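Local coordinates for uncharacterized protein (Aeromonas hydrophila J-1, PDB 6R1J), which is AhlC, a component of the tripartite alpha-pore-forming toxin AHL that probably acts with its partners to make membrane pores, captured here as a soluble head mutant, at residues 230-235 / 252-257. The protein carries 3 engineered substitutions. Sequence-based numbering, arbitrary orientation.
Sequences GDIANV and TAALTE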
ATOM      1  N   GLY A 230      12.464 -32.213  28.740  1.00 38.52           N
ATOM      2  CA  GLY A 230      12.902 -33.479  28.131  1.00 37.09           C
ATOM      3  C   GLY A 230      14.309 -33.849  28.581  1.00 43.43           C
ATOM      4  O   GLY A 230      14.587 -35.039  28.872  1.00 38.52           O
ATOM      5  N   ASP A 231      15.212 -32.868  28.625  1.00 42.81           N
ATOM      6  CA  ASP A 231      16.582 -33.091  29.151  1.00 39.51           C
ATOM      7  C   ASP A 231      16.481 -33.570  30.606  1.00 34.41           C
ATOM      8  O   ASP A 231      17.086 -34.596  30.931  1.00 40.50           O
ATOM      9  CB  ASP A 231      17.414 -31.816  28.998  1.00 46.39           C
ATOM     10  CG  ASP A 231      17.809 -31.537  27.562  1.00 43.27           C
ATOM     11  OD1 ASP A 231      17.962 -32.516  26.818  1.00 40.18           O
ATOM     12  OD2 ASP A 231      18.048 -30.349  27.224  1.00 47.03           O
ATOM     13  N   ILE A 232      15.733 -32.878  31.451  1.00 34.65           N
ATOM     14  CA  ILE A 232      15.659 -33.140  32.905  1.00 39.72           C
ATOM     15  C   ILE A 232      15.077 -34.533  33.155  1.00 50.21           C
ATOM     16  O   ILE A 232      15.593 -35.214  34.067  1.00 48.08           O
ATOM     17  CB  ILE A 232      14.886 -32.022  33.622  1.00 40.65           C
ATOM     18  CG1 ILE A 232      15.663 -30.710  33.630  1.00 46.31           C
ATOM     19  CG2 ILE A 232      14.504 -32.425  35.031  1.00 47.74           C
ATOM     20  CD1 ILE A 232      16.956 -30.777  34.430  1.00 48.17           C
ATOM     21  N   ALA A 233      14.086 -34.950  32.365  1.00 46.67           N
ATOM     22  CA  ALA A 233      13.443 -36.277  32.526  1.00 50.26           C
ATOM     23  C   ALA A 233      14.414 -37.374  32.068  1.00 48.16           C
ATOM     24  O   ALA A 233      14.286 -38.478  32.550  1.00 53.10           O
ATOM     25  CB  ALA A 233      12.121 -36.320  31.795  1.00 48.33           C
ATOM     26  N   ASN A 234      15.373 -37.075  31.192  1.00 46.91           N
ATOM     27  CA  ASN A 234      16.390 -38.064  30.740  1.00 54.68           C
ATOM     28  C   ASN A 234      17.443 -38.329  31.831  1.00 62.19           C
ATOM     29  O   ASN A 234      18.302 -39.184  31.608  1.00 61.94           O
ATOM     30  CB  ASN A 234      16.986 -37.676  29.399  1.00 56.62           C
ATOM     31  CG  ASN A 234      16.005 -37.994  28.297  1.00 61.88           C
ATOM     32  OD1 ASN A 234      15.297 -38.996  28.378  1.00 67.34           O
ATOM     33  ND2 ASN A 234      15.938 -37.144  27.292  1.00 55.46           N
ATOM     34  N   VAL A 235      17.367 -37.632  32.960  1.00 59.42           N
ATOM     35  CA  VAL A 235      18.179 -37.918  34.177  1.00 68.59           C
ATOM     36  C   VAL A 235      17.373 -38.904  35.046  1.00 70.75           C
ATOM     37  O   VAL A 235      17.983 -39.806  35.648  1.00 84.31           O
ATOM     38  CB  VAL A 235      18.497 -36.606  34.917  1.00 62.99           C
ATOM     39  CG1 VAL A 235      19.348 -36.837  36.161  1.00 66.67           C
ATOM     40  CG2 VAL A 235      19.154 -35.591  33.988  1.00 58.08           C
ATOM     41  N   THR A 252      24.072 -30.879  31.180  1.00 32.58           N
ATOM     42  CA  THR A 252      24.770 -29.944  30.270  1.00 33.90           C
ATOM     43  C   THR A 252      23.761 -29.467  29.200  1.00 40.26           C
ATOM     44  O   THR A 252      23.701 -28.233  28.939  1.00 34.09           O
ATOM     45  CB  THR A 252      26.040 -30.582  29.710  1.00 36.28           C
ATOM     46  OG1 THR A 252      26.883 -30.935  30.816  1.00 35.29           O
ATOM     47  CG2 THR A 252      26.772 -29.654  28.767  1.00 35.36           C
ATOM     48  N   ALA A 253      22.973 -30.395  28.616  1.00 32.87           N
ATOM     49  CA  ALA A 253      21.917 -30.079  27.630  1.00 32.47           C
ATOM     50  C   ALA A 253      20.893 -29.172  28.291  1.00 31.40           C
ATOM     51  O   ALA A 253      20.547 -28.123  27.670  1.00 36.94           O
ATOM     52  CB  ALA A 253      21.279 -31.354  27.069  1.00 39.54           C
ATOM     53  N   ALA A 254      20.413 -29.509  29.497  1.00 34.75           N
ATOM     54  CA  ALA A 254      19.423 -28.679  30.216  1.00 31.36           C
ATOM     55  C   ALA A 254      19.983 -27.261  30.417  1.00 36.85           C
ATOM     56  O   ALA A 254      19.225 -26.254  30.318  1.00 32.42           O
ATOM     57  CB  ALA A 254      19.096 -29.256  31.532  1.00 29.94           C
ATOM     58  N   LEU A 255      21.276 -27.147  30.740  1.00 35.30           N
ATOM     59  CA  LEU A 255      21.842 -25.811  31.033  1.00 33.16           C
ATOM     60  C   LEU A 255      21.821 -24.965  29.746  1.00 26.38           C
ATOM     61  O   LEU A 255      21.548 -23.769  29.866  1.00 32.02           O
ATOM     62  CB  LEU A 255      23.241 -25.963  31.648  1.00 35.05           C
ATOM     63  CG  LEU A 255      23.946 -24.647  31.995  1.00 36.14           C
ATOM     64  CD1 LEU A 255      23.147 -23.849  33.021  1.00 36.61           C
ATOM     65  CD2 LEU A 255      25.362 -24.943  32.502  1.00 38.78           C
ATOM     66  N   THR A 256      22.072 -25.527  28.569  1.00 31.23           N
ATOM     67  CA  THR A 256      21.959 -24.774  27.285  1.00 35.19           C
ATOM     68  C   THR A 256      20.534 -24.228  27.133  1.00 33.95           C
ATOM     69  O   THR A 256      20.379 -23.069  26.661  1.00 30.42           O
ATOM     70  CB  THR A 256      22.368 -25.565  26.029  1.00 40.14           C
ATOM     71  OG1 THR A 256      21.403 -26.568  25.696  1.00 35.78           O
ATOM     72  CG2 THR A 256      23.749 -26.184  26.136  1.00 39.72           C
ATOM     73  N   GLU A 257      19.514 -24.987  27.543  1.00 34.01           N
ATOM     74  CA  GLU A 257      18.097 -24.566  27.348  1.00 33.74           C
ATOM     75  C   GLU A 257      17.811 -23.453  28.343  1.00 33.46           C
ATOM     76  O   GLU A 257      17.172 -22.458  27.951  1.00 30.29           O
ATOM     77  CB  GLU A 257      17.126 -25.757  27.463  1.00 35.80           C
ATOM     78  CG  GLU A 257      17.411 -26.873  26.457  1.00 36.26           C
ATOM     79  CD  GLU A 257      17.247 -26.492  24.990  1.00 39.80           C
ATOM     80  OE1 GLU A 257      16.754 -25.394  24.711  1.00 39.19           O
ATOM     81  OE2 GLU A 257      17.660 -27.268  24.122  1.00 34.47           O
TER
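D231 lays its carboxylate against the backbone and methyl of A253, where the axes of the two segments approach to 8.7 Å, nearly antiparallel at 160°. Its CG stands anti to the carbonyl carbon (chi1 -73°), which carries both oxygens across the gap: OD1 reaches CB of A253 at 3.5 Å, while OD2 lies 3.3 Å from the carbonyl carbon of the same residue. OD2 also sits 3.4 Å from N of A254, but the angle is poor and no hydrogen bond joins 230-235 to 252-257. Beside this, the methyl of A254 points at the flank of CD1 of I232, CB to CD1 3.9 Å; consistent with the small alanine, the CA atoms of D231 and A254 are 5.4 Å apart. E257 brings CG to 3.6 Å from D231 OD2 through chi1 (-58°), and the bend at chi2 then turns the carboxylate. D231 OD2 and E257 OE2 are 4.4 Å apart; K152 of the second subunit salt-bridges both, probably offsetting their repulsion. The contact belongs to an antiparallel hairpin of consecutive helices, the C-terminal end of 163-236 against 244-264, within the helical bundle at a subunit interface, I232 also packing on helix 78-157 and A254 on helix 28-70.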